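Side-chain contacts in shikimate dehydrogenase (NADP(+)) (Listeria monocytogenes, PDB 3TNL), which probably catalyses the reversible NADPH-linked reduction of 3-dehydroshikimate to shikimate, a step on the way to chorismate and the aromatic amino acids: residues B[196-201]-B[207-212]; B[57-62]-B[295-300]; B[85-90]-B[129-134]. One frame throughout, in Å; residues are numbered along the deposited sequence.

Contact 1: B[196-201]-B[207-212]; sequences KTVEKI and CKAQLF
Ile-201 packs its CG2 methyl into the angle between Cys-207 and Ala-209, and this is the tight, buried end of the contact. The methyl lies anti to the backbone N (chi1, measured to CG1, is -66°), which aims it at the strand: Ile-201 CG2 lies 3.6 Å from Cys-207 CB and 3.7 Å from Ala-209 CB, with Cys-207 SG only slightly farther off. The small side chains of cysteine and alanine let a beta-branched isoleucine come this close, and Ile-171 and Ala-174 of helix 164-175 press on Ile-201 as well. Helix 191-204 is here the crossover of a beta-alpha-beta unit in the Rossmann-type nucleotide-binding domain, linking strand 180-185 to the edge strand 208-213; the short segments run nearly antiparallel, at 167°, with their axes 7.6 Å apart. One turn back along the helix, Val-198 belongs to the looser, partly exposed end. Val-198 CG1 stands 4.4 Å from Ala-209 CB and rests mainly on backbone, 3.7 Å from Ala-209 O, while Val-198 CG2 approaches Leu-211 CB at 3.8 Å as the two side chains cross at a slant. Leu-211 also packs against Ile-183 and Tyr-191, and it lies close to Asn-185, which binds NAD(+).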
loop_
_atom_site.group_PDB
_atom_site.type_symbol
_atom_site.label_atom_id
_atom_site.label_comp_id
_atom_site.label_asym_id
_atom_site.label_seq_id
_atom_site.Cartn_x
_atom_site.Cartn_y
_atom_site.Cartn_z
ATOM N N LYS B 196 26.477 -4.259 -26.269
ATOM C CA LYS B 196 25.171 -4.887 -26.502
ATOM C C LYS B 196 24.140 -3.875 -27.032
ATOM O O LYS B 196 23.381 -4.169 -27.968
ATOM C CB LYS B 196 24.660 -5.581 -25.228
ATOM C CG LYS B 196 25.338 -6.937 -24.955
ATOM C CD LYS B 196 24.554 -7.778 -23.920
ATOM C CE LYS B 196 24.444 -7.128 -22.549
ATOM N NZ LYS B 196 23.714 -8.022 -21.575
ATOM N N THR B 197 24.136 -2.654 -26.485
ATOM C CA THR B 197 23.229 -1.624 -26.945
ATOM C C THR B 197 23.465 -1.300 -28.434
ATOM O O THR B 197 22.514 -1.141 -29.198
ATOM C CB THR B 197 23.381 -0.405 -26.082
ATOM O OG1 THR B 197 22.994 -0.761 -24.740
ATOM C CG2 THR B 197 22.543 0.777 -26.595
ATOM N N VAL B 198 24.724 -1.172 -28.819
ATOM C CA VAL B 198 25.069 -0.932 -30.214
ATOM C C VAL B 198 24.502 -2.034 -31.119
ATOM O O VAL B 198 23.935 -1.731 -32.164
ATOM C CB VAL B 198 26.589 -0.814 -30.396
ATOM C CG1 VAL B 198 26.978 -0.870 -31.894
ATOM C CG2 VAL B 198 27.076 0.503 -29.743
ATOM N N GLU B 199 24.698 -3.303 -30.725
ATOM C CA GLU B 199 24.231 -4.457 -31.492
ATOM C C GLU B 199 22.706 -4.404 -31.632
ATOM O O GLU B 199 22.176 -4.602 -32.728
ATOM C CB GLU B 199 24.722 -5.729 -30.801
ATOM C CG GLU B 199 24.547 -7.051 -31.502
ATOM C CD GLU B 199 25.134 -8.200 -30.666
ATOM O OE1 GLU B 199 25.161 -9.345 -31.165
ATOM O OE2 GLU B 199 25.577 -7.953 -29.506
ATOM N N LYS B 200 22.011 -4.126 -30.534
ATOM C CA LYS B 200 20.542 -4.007 -30.555
ATOM C C LYS B 200 20.055 -2.900 -31.481
ATOM O O LYS B 200 19.138 -3.087 -32.286
ATOM C CB LYS B 200 20.007 -3.709 -29.153
ATOM C CG LYS B 200 20.110 -4.824 -28.144
ATOM C CD LYS B 200 19.692 -4.316 -26.786
ATOM C CE LYS B 200 19.764 -5.357 -25.690
ATOM N NZ LYS B 200 19.527 -4.712 -24.360
ATOM N N ILE B 201 20.626 -1.711 -31.356
ATOM C CA ILE B 201 20.207 -0.629 -32.195
ATOM C C ILE B 201 20.443 -0.915 -33.688
ATOM O O ILE B 201 19.561 -0.679 -34.525
ATOM C CB ILE B 201 20.924 0.677 -31.773
ATOM C CG1 ILE B 201 20.442 1.057 -30.369
ATOM C CG2 ILE B 201 20.676 1.783 -32.805
ATOM C CD1 ILE B 201 21.156 2.273 -29.708
ATOM N N CYS B 207 18.705 3.063 -37.040
ATOM C CA CYS B 207 19.676 4.011 -36.456
ATOM C C CYS B 207 21.084 3.407 -36.558
ATOM O O CYS B 207 21.242 2.190 -36.389
ATOM C CB CYS B 207 19.333 4.245 -34.985
ATOM S SG CYS B 207 20.390 5.427 -34.130
ATOM N N LYS B 208 22.070 4.254 -36.840
ATOM C CA LYS B 208 23.477 3.862 -36.958
ATOM C C LYS B 208 24.167 4.209 -35.644
ATOM O O LYS B 208 24.369 5.373 -35.324
ATOM C CB LYS B 208 24.164 4.554 -38.136
ATOM C CG LYS B 208 23.466 4.370 -39.493
ATOM C CD LYS B 208 23.121 2.904 -39.792
ATOM C CE LYS B 208 22.298 2.789 -41.083
ATOM N NZ LYS B 208 21.690 1.432 -41.239
ATOM N N ALA B 209 24.484 3.179 -34.891
ATOM C CA ALA B 209 25.100 3.304 -33.580
ATOM C C ALA B 209 26.547 2.838 -33.595
ATOM O O ALA B 209 26.923 1.887 -34.301
ATOM C CB ALA B 209 24.292 2.497 -32.556
ATOM N N GLN B 210 27.359 3.491 -32.778
ATOM C CA GLN B 210 28.753 3.133 -32.585
ATOM C C GLN B 210 29.176 3.497 -31.173
ATOM O O GLN B 210 28.553 4.365 -30.557
ATOM C CB GLN B 210 29.671 3.739 -33.629
ATOM C CG GLN B 210 29.619 5.169 -33.778
ATOM C CD GLN B 210 30.285 5.655 -35.104
ATOM O OE1 GLN B 210 31.005 4.915 -35.813
ATOM N NE2 GLN B 210 30.068 6.915 -35.395
ATOM N N LEU B 211 30.203 2.791 -30.686
ATOM C CA LEU B 211 30.756 2.969 -29.346
ATOM C C LEU B 211 32.261 3.258 -29.387
ATOM O O LEU B 211 32.998 2.644 -30.161
ATOM C CB LEU B 211 30.530 1.694 -28.533
ATOM C CG LEU B 211 31.162 1.626 -27.143
ATOM C CD1 LEU B 211 30.613 2.646 -26.169
ATOM C CD2 LEU B 211 31.001 0.182 -26.632
ATOM N N PHE B 212 32.694 4.201 -28.560
ATOM C CA PHE B 212 34.085 4.558 -28.396
ATOM C C PHE B 212 34.444 4.740 -26.921
ATOM O O PHE B 212 33.585 4.995 -26.079
ATOM C CB PHE B 212 34.363 5.878 -29.086
ATOM C CG PHE B 212 33.969 5.896 -30.548
ATOM C CD1 PHE B 212 34.775 5.318 -31.495
ATOM C CD2 PHE B 212 32.795 6.507 -30.952
ATOM C CE1 PHE B 212 34.407 5.350 -32.850
ATOM C CE2 PHE B 212 32.451 6.567 -32.304
ATOM C CZ PHE B 212 33.260 5.967 -33.228
#

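Contact 2: B[57-62]-B[295-300]; sequences NEAFAK and KAFEIW
Glu-58 OE1, just before the Ala-59 and Phe-60 that pack on Phe-297, is gripped by two backbone amides of the second subunit, those of its Thr-30 and Glu-31. Helix 52-63 thus turns a polar flank to the dimer interface and an apolar one to helix 286-301. On the apolar flank Phe-297 reaches out with CG anti to its backbone N (chi1 -172°), and the ring atom CE1 does most of the touching. Phe-297 CE1 lies 3.4 Å from Ala-59 CB, a close approach that the small alanine makes possible, and 3.5 Å from Phe-60 CE1. The CB of Phe-60 leaves its helix to one side, but with CG anti to the carbonyl carbon (chi1 -63°) the end of the ring is brought nearer to Phe-297. The two ring planes are inclined by just 28°, yet the centroids stand 5.5 Å apart: the rings have slid past one another in opposite directions and barely overlap. Asn-57 OD1 lies in the plane of the Phe-60 ring, at its edge, and accepts the amide N-H of Tyr-69 on strand 67-73. Leu-65 and Met-305 pack on Phe-297, and Ile-310 of helix 307-313 on Ala-59. The contact therefore brings a helix near the C-terminus of the chain onto one from the substrate-binding domain. With no hydrogen bond between the two segments, their fit rests on shape and dispersion in a buried apolar seam, while the polar bonds of this region hold the neighbouring strand and subunit.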
loop_
_atom_site.group_PDB
_atom_site.type_symbol
_atom_site.label_atom_id
_atom_site.label_comp_id
_atom_site.label_asym_id
_atom_site.label_seq_id
_atom_site.Cartn_x
_atom_site.Cartn_y
_atom_site.Cartn_z
ATOM N N ASN B 57 1.554 11.546 -5.419
ATOM C CA ASN B 57 0.511 11.876 -4.441
ATOM C C ASN B 57 -0.045 13.289 -4.643
ATOM O O ASN B 57 -1.238 13.523 -4.535
ATOM C CB ASN B 57 1.023 11.645 -3.015
ATOM C CG ASN B 57 1.115 10.192 -2.690
ATOM O OD1 ASN B 57 0.230 9.448 -3.067
ATOM N ND2 ASN B 57 2.185 9.775 -2.015
ATOM N N GLU B 58 0.828 14.222 -4.966
ATOM C CA GLU B 58 0.377 15.601 -5.258
ATOM C C GLU B 58 -0.496 15.586 -6.511
ATOM O O GLU B 58 -1.519 16.280 -6.558
ATOM C CB GLU B 58 1.559 16.556 -5.405
ATOM C CG GLU B 58 2.268 16.839 -4.084
ATOM C CD GLU B 58 1.522 17.773 -3.156
ATOM O OE1 GLU B 58 1.859 17.779 -1.960
ATOM O OE2 GLU B 58 0.634 18.519 -3.620
ATOM N N ALA B 59 -0.130 14.785 -7.524
ATOM C CA ALA B 59 -0.921 14.684 -8.744
ATOM C C ALA B 59 -2.284 14.047 -8.453
ATOM O O ALA B 59 -3.330 14.546 -8.900
ATOM C CB ALA B 59 -0.143 13.863 -9.853
ATOM N N PHE B 60 -2.292 12.951 -7.693
ATOM C CA PHE B 60 -3.557 12.306 -7.378
ATOM C C PHE B 60 -4.486 13.277 -6.643
ATOM O O PHE B 60 -5.675 13.377 -6.976
ATOM C CB PHE B 60 -3.387 11.081 -6.489
ATOM C CG PHE B 60 -2.601 9.966 -7.083
ATOM C CD1 PHE B 60 -2.778 9.566 -8.383
ATOM C CD2 PHE B 60 -1.722 9.251 -6.281
ATOM C CE1 PHE B 60 -2.088 8.488 -8.894
ATOM C CE2 PHE B 60 -1.031 8.134 -6.782
ATOM C CZ PHE B 60 -1.173 7.790 -8.112
ATOM N N ALA B 61 -3.953 13.957 -5.635
ATOM C CA ALA B 61 -4.739 14.903 -4.831
ATOM C C ALA B 61 -5.275 16.064 -5.660
ATOM O O ALA B 61 -6.447 16.428 -5.519
ATOM C CB ALA B 61 -3.932 15.401 -3.635
ATOM N N LYS B 62 -4.436 16.615 -6.534
ATOM C CA LYS B 62 -4.837 17.709 -7.421
ATOM C C LYS B 62 -6.000 17.291 -8.314
ATOM O O LYS B 62 -6.972 18.054 -8.476
ATOM C CB LYS B 62 -3.648 18.134 -8.299
ATOM C CG LYS B 62 -3.936 19.287 -9.272
ATOM C CD LYS B 62 -4.359 20.533 -8.542
ATOM C CE LYS B 62 -4.454 21.725 -9.503
ATOM N NZ LYS B 62 -4.943 22.941 -8.792
ATOM N N LYS B 295 4.278 9.789 -17.893
ATOM C CA LYS B 295 3.984 8.645 -18.725
ATOM C C LYS B 295 3.426 7.499 -17.860
ATOM O O LYS B 295 2.404 6.890 -18.190
ATOM C CB LYS B 295 5.233 8.187 -19.481
ATOM C CG LYS B 295 4.987 7.089 -20.501
ATOM C CD LYS B 295 4.353 7.621 -21.784
ATOM C CE LYS B 295 4.072 6.459 -22.728
ATOM N NZ LYS B 295 3.404 6.943 -23.999
ATOM N N ALA B 296 4.107 7.185 -16.754
ATOM C CA ALA B 296 3.618 6.155 -15.845
ATOM C C ALA B 296 2.234 6.501 -15.271
ATOM O O ALA B 296 1.348 5.651 -15.180
ATOM C CB ALA B 296 4.603 5.945 -14.714
ATOM N N PHE B 297 2.032 7.776 -14.922
ATOM C CA PHE B 297 0.762 8.246 -14.360
ATOM C C PHE B 297 -0.414 7.949 -15.302
ATOM O O PHE B 297 -1.483 7.476 -14.852
ATOM C CB PHE B 297 0.879 9.740 -14.106
ATOM C CG PHE B 297 -0.277 10.324 -13.356
ATOM C CD1 PHE B 297 -0.256 10.394 -11.983
ATOM C CD2 PHE B 297 -1.379 10.828 -14.036
ATOM C CE1 PHE B 297 -1.330 10.970 -11.291
ATOM C CE2 PHE B 297 -2.456 11.386 -13.353
ATOM C CZ PHE B 297 -2.419 11.442 -11.973
ATOM N N GLU B 298 -0.207 8.172 -16.599
ATOM C CA GLU B 298 -1.277 7.881 -17.599
ATOM C C GLU B 298 -1.499 6.394 -17.776
ATOM O O GLU B 298 -2.657 5.941 -17.916
ATOM C CB GLU B 298 -1.035 8.540 -18.975
ATOM C CG GLU B 298 -2.194 8.193 -19.991
ATOM C CD GLU B 298 -2.061 8.774 -21.415
ATOM O OE1 GLU B 298 -1.117 9.530 -21.697
ATOM O OE2 GLU B 298 -2.937 8.429 -22.253
ATOM N N ILE B 299 -0.414 5.626 -17.794
ATOM C CA ILE B 299 -0.500 4.170 -17.901
ATOM C C ILE B 299 -1.400 3.639 -16.751
ATOM O O ILE B 299 -2.228 2.762 -16.959
ATOM C CB ILE B 299 0.911 3.524 -17.899
ATOM C CG1 ILE B 299 1.590 3.679 -19.271
ATOM C CG2 ILE B 299 0.833 2.067 -17.571
ATOM C CD1 ILE B 299 3.075 3.397 -19.286
ATOM N N TRP B 300 -1.246 4.182 -15.549
ATOM C CA TRP B 300 -2.036 3.675 -14.436
ATOM C C TRP B 300 -3.455 4.201 -14.371
ATOM O O TRP B 300 -4.394 3.431 -14.146
ATOM C CB TRP B 300 -1.383 3.986 -13.087
ATOM C CG TRP B 300 0.021 3.391 -12.916
ATOM C CD1 TRP B 300 0.449 2.156 -13.273
ATOM C CD2 TRP B 300 1.148 4.042 -12.324
ATOM N NE1 TRP B 300 1.759 2.013 -12.955
ATOM C CE2 TRP B 300 2.225 3.163 -12.390
ATOM C CE3 TRP B 300 1.340 5.318 -11.784
ATOM C CZ2 TRP B 300 3.489 3.492 -11.903
ATOM C CZ3 TRP B 300 2.606 5.656 -11.312
ATOM C CH2 TRP B 300 3.640 4.748 -11.360
#

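Contact 3: B[85-90]-B[129-134]; sequences GFRAMN and GVLTGH
Arg-87 stretches from helix 79-88 across Leu-131, the residue whose CD1 methyl it meets along much of its length. Beyond CB, the first methylene carbon, Arg-87 CG, lies 3.9 Å from Leu-131 CD1. The chain then runs extended to Arg-87 NE, 3.6 Å from Leu-131 CD1, and brings the flat guanidinium over the leucine: Leu-131 CD1 sits over the centre of the group, 3.5 Å from Arg-87 CZ. A branched apolar side chain suits this place, since it covers a guanidinium face and leaves the N-H groups at the rim for polar partners. At that rim NH1 donates to Tyr-107 O, and NH2 forms a salt bridge with Asp-109, whose OD2 also accepts the Leu-131 amide. Arg-87 NH2 gives a further hydrogen bond to a water in the guanidinium plane, at 3.0 Å, and the same water donates to Gly-129 O at 2.8 Å. Gly-129, with a positive phi of 85°, takes a turn conformation natural to glycine. A second water donates to Asn-90 OD1 at 2.6 Å and is weakly bonded by Gly-129 N. Asn-90, itself at positive phi, closes the helix in a Schellman motif, laid here beside the hairpin of strands 123-127 and 130-134 in the mixed sheet of the substrate-binding domain.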
loop_
_atom_site.group_PDB
_atom_site.type_symbol
_atom_site.label_atom_id
_atom_site.label_comp_id
_atom_site.label_asym_id
_atom_site.label_seq_id
_atom_site.Cartn_x
_atom_site.Cartn_y
_atom_site.Cartn_z
ATOM N N GLY B 85 2.771 -10.956 -4.292
ATOM C CA GLY B 85 1.903 -10.303 -3.331
ATOM C C GLY B 85 1.092 -9.175 -3.972
ATOM O O GLY B 85 -0.120 -9.042 -3.736
ATOM N N PHE B 86 1.745 -8.410 -4.853
ATOM C CA PHE B 86 1.055 -7.313 -5.546
ATOM C C PHE B 86 -0.027 -7.855 -6.468
ATOM O O PHE B 86 -1.078 -7.273 -6.600
ATOM C CB PHE B 86 2.009 -6.464 -6.385
ATOM C CG PHE B 86 2.879 -5.505 -5.595
ATOM C CD1 PHE B 86 2.690 -5.264 -4.230
ATOM C CD2 PHE B 86 3.851 -4.792 -6.262
ATOM C CE1 PHE B 86 3.505 -4.320 -3.541
ATOM C CE2 PHE B 86 4.622 -3.853 -5.628
ATOM C CZ PHE B 86 4.454 -3.592 -4.250
ATOM N N ARG B 87 0.203 -9.002 -7.080
ATOM C CA ARG B 87 -0.840 -9.635 -7.898
ATOM C C ARG B 87 -2.053 -9.950 -7.002
ATOM O O ARG B 87 -3.203 -9.652 -7.328
ATOM C CB ARG B 87 -0.357 -10.941 -8.520
ATOM C CG ARG B 87 0.660 -10.821 -9.659
ATOM C CD ARG B 87 1.043 -12.196 -10.152
ATOM N NE ARG B 87 2.032 -12.187 -11.226
ATOM C CZ ARG B 87 1.743 -12.114 -12.525
ATOM N NH1 ARG B 87 2.729 -12.144 -13.423
ATOM N NH2 ARG B 87 0.489 -12.045 -12.939
ATOM N N ALA B 88 -1.788 -10.562 -5.852
ATOM C CA ALA B 88 -2.852 -10.977 -4.930
ATOM C C ALA B 88 -3.566 -9.829 -4.269
ATOM O O ALA B 88 -4.720 -9.978 -3.881
ATOM C CB ALA B 88 -2.305 -11.988 -3.892
ATOM N N MET B 89 -2.876 -8.694 -4.116
ATOM C CA MET B 89 -3.467 -7.454 -3.589
ATOM C C MET B 89 -4.219 -6.672 -4.666
ATOM O O MET B 89 -4.822 -5.648 -4.364
ATOM C CB MET B 89 -2.371 -6.533 -3.027
ATOM C CG MET B 89 -1.652 -7.060 -1.816
ATOM S SD MET B 89 -0.070 -6.259 -1.477
ATOM C CE MET B 89 -0.570 -4.598 -1.048
ATOM N N ASN B 90 -4.117 -7.135 -5.906
ATOM C CA ASN B 90 -4.725 -6.489 -7.078
ATOM C C ASN B 90 -4.281 -5.037 -7.271
ATOM O O ASN B 90 -5.082 -4.186 -7.640
ATOM C CB ASN B 90 -6.261 -6.546 -7.024
ATOM C CG ASN B 90 -6.898 -6.367 -8.393
ATOM O OD1 ASN B 90 -6.314 -6.770 -9.406
ATOM N ND2 ASN B 90 -8.100 -5.799 -8.432
ATOM N N GLY B 129 -5.331 -9.012 -13.970
ATOM C CA GLY B 129 -4.299 -9.955 -13.537
ATOM C C GLY B 129 -3.114 -10.176 -14.474
ATOM O O GLY B 129 -2.226 -10.993 -14.215
ATOM N N VAL B 130 -3.102 -9.500 -15.610
ATOM C CA VAL B 130 -1.987 -9.621 -16.545
ATOM C C VAL B 130 -1.088 -8.420 -16.299
ATOM O O VAL B 130 -1.558 -7.257 -16.336
ATOM C CB VAL B 130 -2.489 -9.634 -18.010
ATOM C CG1 VAL B 130 -1.313 -9.725 -19.009
ATOM C CG2 VAL B 130 -3.481 -10.782 -18.202
ATOM N N LEU B 131 0.184 -8.693 -15.982
ATOM C CA LEU B 131 1.151 -7.615 -15.707
ATOM C C LEU B 131 1.985 -7.283 -16.950
ATOM O O LEU B 131 2.652 -8.160 -17.513
ATOM C CB LEU B 131 2.104 -8.022 -14.585
ATOM C CG LEU B 131 1.498 -8.411 -13.253
ATOM C CD1 LEU B 131 2.640 -8.772 -12.285
ATOM C CD2 LEU B 131 0.605 -7.292 -12.696
ATOM N N THR B 132 1.950 -6.025 -17.345
ATOM C CA THR B 132 2.733 -5.514 -18.495
ATOM C C THR B 132 3.796 -4.558 -17.954
ATOM O O THR B 132 3.482 -3.643 -17.166
ATOM C CB THR B 132 1.885 -4.740 -19.501
ATOM O OG1 THR B 132 0.762 -5.532 -19.905
ATOM C CG2 THR B 132 2.721 -4.373 -20.771
ATOM N N GLY B 133 5.044 -4.817 -18.347
ATOM C CA GLY B 133 6.189 -4.009 -18.025
ATOM C C GLY B 133 6.448 -2.978 -19.118
ATOM O O GLY B 133 6.427 -3.311 -20.311
ATOM N N HIS B 134 6.668 -1.749 -18.693
ATOM C CA HIS B 134 6.965 -0.623 -19.551
ATOM C C HIS B 134 8.265 0.040 -19.078
ATOM O O HIS B 134 8.722 -0.186 -17.958
ATOM C CB HIS B 134 5.855 0.436 -19.435
ATOM C CG HIS B 134 4.512 -0.020 -19.915
ATOM N ND1 HIS B 134 4.027 0.303 -21.171
ATOM C CD2 HIS B 134 3.556 -0.772 -19.320
ATOM C CE1 HIS B 134 2.832 -0.246 -21.322
ATOM N NE2 HIS B 134 2.507 -0.876 -20.203
HETATM O O HOH W 1 -2.143 -11.651 -11.480
HETATM O O HOH W 2 -6.514 -6.792 -11.978
#

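Contacts 2 and 3 share one half of the molecule and contact 1 occupies the other. The centres of contacts 2 and 3 are 18 Å apart, and they touch where Ile-299 meets His-134; both also reach the second subunit. Contact 1 lies 34 Å from contact 2 and 33 Å from contact 3, centre to centre, in the parallel sheet of the nucleotide-binding domain. Along the chain contact 3 closes before contact 1 opens, and contact 2 encloses both. The chain thus builds the mixed sheet, passes through the Rossmann-type domain, and returns with helix 286-301 to its starting half, so that C-terminal residues complete the half in which the chain began.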